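Local coordinates for transcriptional regulator, LacI family (Burkholderia phymatum, PDB 2RGY), which probably acts as a LacI-family transcriptional regulator, its periplasmic-binding-protein-like domain sensing a small effector, perhaps a sugar, to control DNA binding, at residues M93-N97 with A106-H112. Residues are numbered along the deposited sequence; the frame is centred on the assembly and turned at random.
Sequences MVFLN and ASFCPDH
The torsions of N97 and H112 bring an amide and an imidazole together: in N97 chi1 and chi2 jointly swing the amide back toward 106-112, while in H112 CG lies anti to the carbonyl carbon (chi1 -71°), turning the ring to meet it. H112 NE2 donates to N97 OD1 at 2.6 Å, with the oxygen in the ring plane at the edge. The donor nevertheless stands 32° off the amide plane, and amide and ring planes are 81° apart. P110 CG covers one face of the imidazole near its rim.

This pairing illustrates how a parallel strand pair can be continued by side chains. Upstream, strand 107-108 runs along strand 93-96 at the edge of the five-stranded parallel sheet, in one lobe of the two-lobed periplasmic-binding-protein-like fold of LacI regulators. A106 O accepts from F95 N at 2.7 Å, F95 O takes F108 N at 3.0 Å, and F108 O receives N97 N at 3.0 Å, a more bent bond. On the face shared with L96 and F108, V94 sends CG2 to F108 CD2 at 3.6 Å, beneath helix 244-260.

With ND1 hydrogen-bonded to Y224 OH, H112 has both ring nitrogens engaged, which fixes its rotation. NE2 is the donor, tying the end of strand 93-96 to the start of helix 112-125; if the ring is neutral, ND1 would probably accept from Y224, just past strand 220-223 of the other lobe, so that H112 links the two lobes.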
# COMPACT_ATOMS: atom_id res chain seq x y z
N MSE A 93 -15.38 -17.20 -13.21
CA MSE A 93 -14.91 -16.47 -12.03
C MSE A 93 -13.94 -17.33 -11.24
O MSE A 93 -14.00 -18.55 -11.30
CB MSE A 93 -16.07 -16.16 -11.08
CG MSE A 93 -17.00 -15.03 -11.47
SE MSE A 93 -18.24 -14.81 -10.15
CE MSE A 93 -17.41 -13.92 -9.01
N VAL A 94 -13.07 -16.67 -10.48
CA VAL A 94 -12.14 -17.37 -9.62
C VAL A 94 -12.18 -16.63 -8.28
O VAL A 94 -12.27 -15.39 -8.24
CB VAL A 94 -10.70 -17.42 -10.21
CG1 VAL A 94 -10.10 -16.02 -10.27
CG2 VAL A 94 -9.84 -18.35 -9.37
N PHE A 95 -12.12 -17.38 -7.18
CA PHE A 95 -12.18 -16.81 -5.84
C PHE A 95 -10.87 -17.02 -5.09
O PHE A 95 -10.37 -18.13 -4.99
CB PHE A 95 -13.31 -17.47 -5.06
CG PHE A 95 -14.65 -17.31 -5.71
CD1 PHE A 95 -15.25 -16.05 -5.80
CD2 PHE A 95 -15.30 -18.41 -6.26
CE1 PHE A 95 -16.48 -15.89 -6.43
CE2 PHE A 95 -16.54 -18.27 -6.89
CZ PHE A 95 -17.13 -17.00 -6.98
N LEU A 96 -10.33 -15.94 -4.53
CA LEU A 96 -9.08 -16.01 -3.79
C LEU A 96 -9.34 -15.95 -2.28
O LEU A 96 -10.29 -15.32 -1.82
CB LEU A 96 -8.16 -14.85 -4.17
CG LEU A 96 -8.18 -14.36 -5.62
CD1 LEU A 96 -7.34 -13.09 -5.74
CD2 LEU A 96 -7.67 -15.45 -6.54
N ASN A 97 -8.48 -16.61 -1.51
CA ASN A 97 -8.54 -16.63 -0.05
C ASN A 97 -9.80 -17.14 0.64
O ASN A 97 -10.02 -16.86 1.82
CB ASN A 97 -8.21 -15.23 0.48
CG ASN A 97 -7.48 -15.28 1.82
OD1 ASN A 97 -6.57 -16.09 2.02
ND2 ASN A 97 -7.86 -14.38 2.73
N ALA A 106 -12.27 -23.48 -8.40
CA ALA A 106 -12.48 -22.06 -8.70
C ALA A 106 -12.01 -21.30 -7.45
O ALA A 106 -12.09 -20.07 -7.38
CB ALA A 106 -13.95 -21.78 -8.95
N SER A 107 -11.53 -22.06 -6.47
CA SER A 107 -11.04 -21.52 -5.21
C SER A 107 -9.54 -21.76 -5.01
O SER A 107 -9.06 -22.90 -5.13
CB SER A 107 -11.81 -22.13 -4.04
OG SER A 107 -11.21 -21.78 -2.80
N PHE A 108 -8.82 -20.69 -4.72
CA PHE A 108 -7.38 -20.75 -4.48
C PHE A 108 -7.16 -20.14 -3.10
O PHE A 108 -7.28 -18.93 -2.91
CB PHE A 108 -6.65 -19.98 -5.57
CG PHE A 108 -6.58 -20.73 -6.87
CD1 PHE A 108 -5.44 -21.46 -7.21
CD2 PHE A 108 -7.69 -20.76 -7.73
CE1 PHE A 108 -5.39 -22.23 -8.38
CE2 PHE A 108 -7.66 -21.52 -8.91
CZ PHE A 108 -6.51 -22.26 -9.24
N CYS A 109 -6.84 -21.00 -2.14
CA CYS A 109 -6.68 -20.56 -0.76
C CYS A 109 -5.50 -21.22 -0.07
O CYS A 109 -5.30 -22.42 -0.18
CB CYS A 109 -7.97 -20.87 0.00
SG CYS A 109 -8.24 -19.97 1.55
N PRO A 110 -4.70 -20.44 0.67
CA PRO A 110 -3.57 -21.07 1.36
C PRO A 110 -4.08 -21.82 2.60
O PRO A 110 -5.28 -21.81 2.89
CB PRO A 110 -2.70 -19.87 1.73
CG PRO A 110 -3.72 -18.82 2.05
CD PRO A 110 -4.74 -18.99 0.92
N ASP A 111 -3.18 -22.46 3.32
CA ASP A 111 -3.55 -23.21 4.51
C ASP A 111 -3.49 -22.30 5.74
O ASP A 111 -2.48 -22.27 6.44
CB ASP A 111 -2.60 -24.40 4.68
CG ASP A 111 -3.01 -25.32 5.81
OD1 ASP A 111 -2.42 -26.42 5.93
OD2 ASP A 111 -3.92 -24.95 6.58
N HIS A 112 -4.57 -21.57 6.00
CA HIS A 112 -4.63 -20.64 7.14
C HIS A 112 -4.58 -21.34 8.49
O HIS A 112 -4.08 -20.78 9.47
CB HIS A 112 -5.89 -19.77 7.06
CG HIS A 112 -5.85 -18.76 5.96
ND1 HIS A 112 -4.86 -17.80 5.86
CD2 HIS A 112 -6.67 -18.55 4.90
CE1 HIS A 112 -5.07 -17.05 4.79
NE2 HIS A 112 -6.17 -17.49 4.19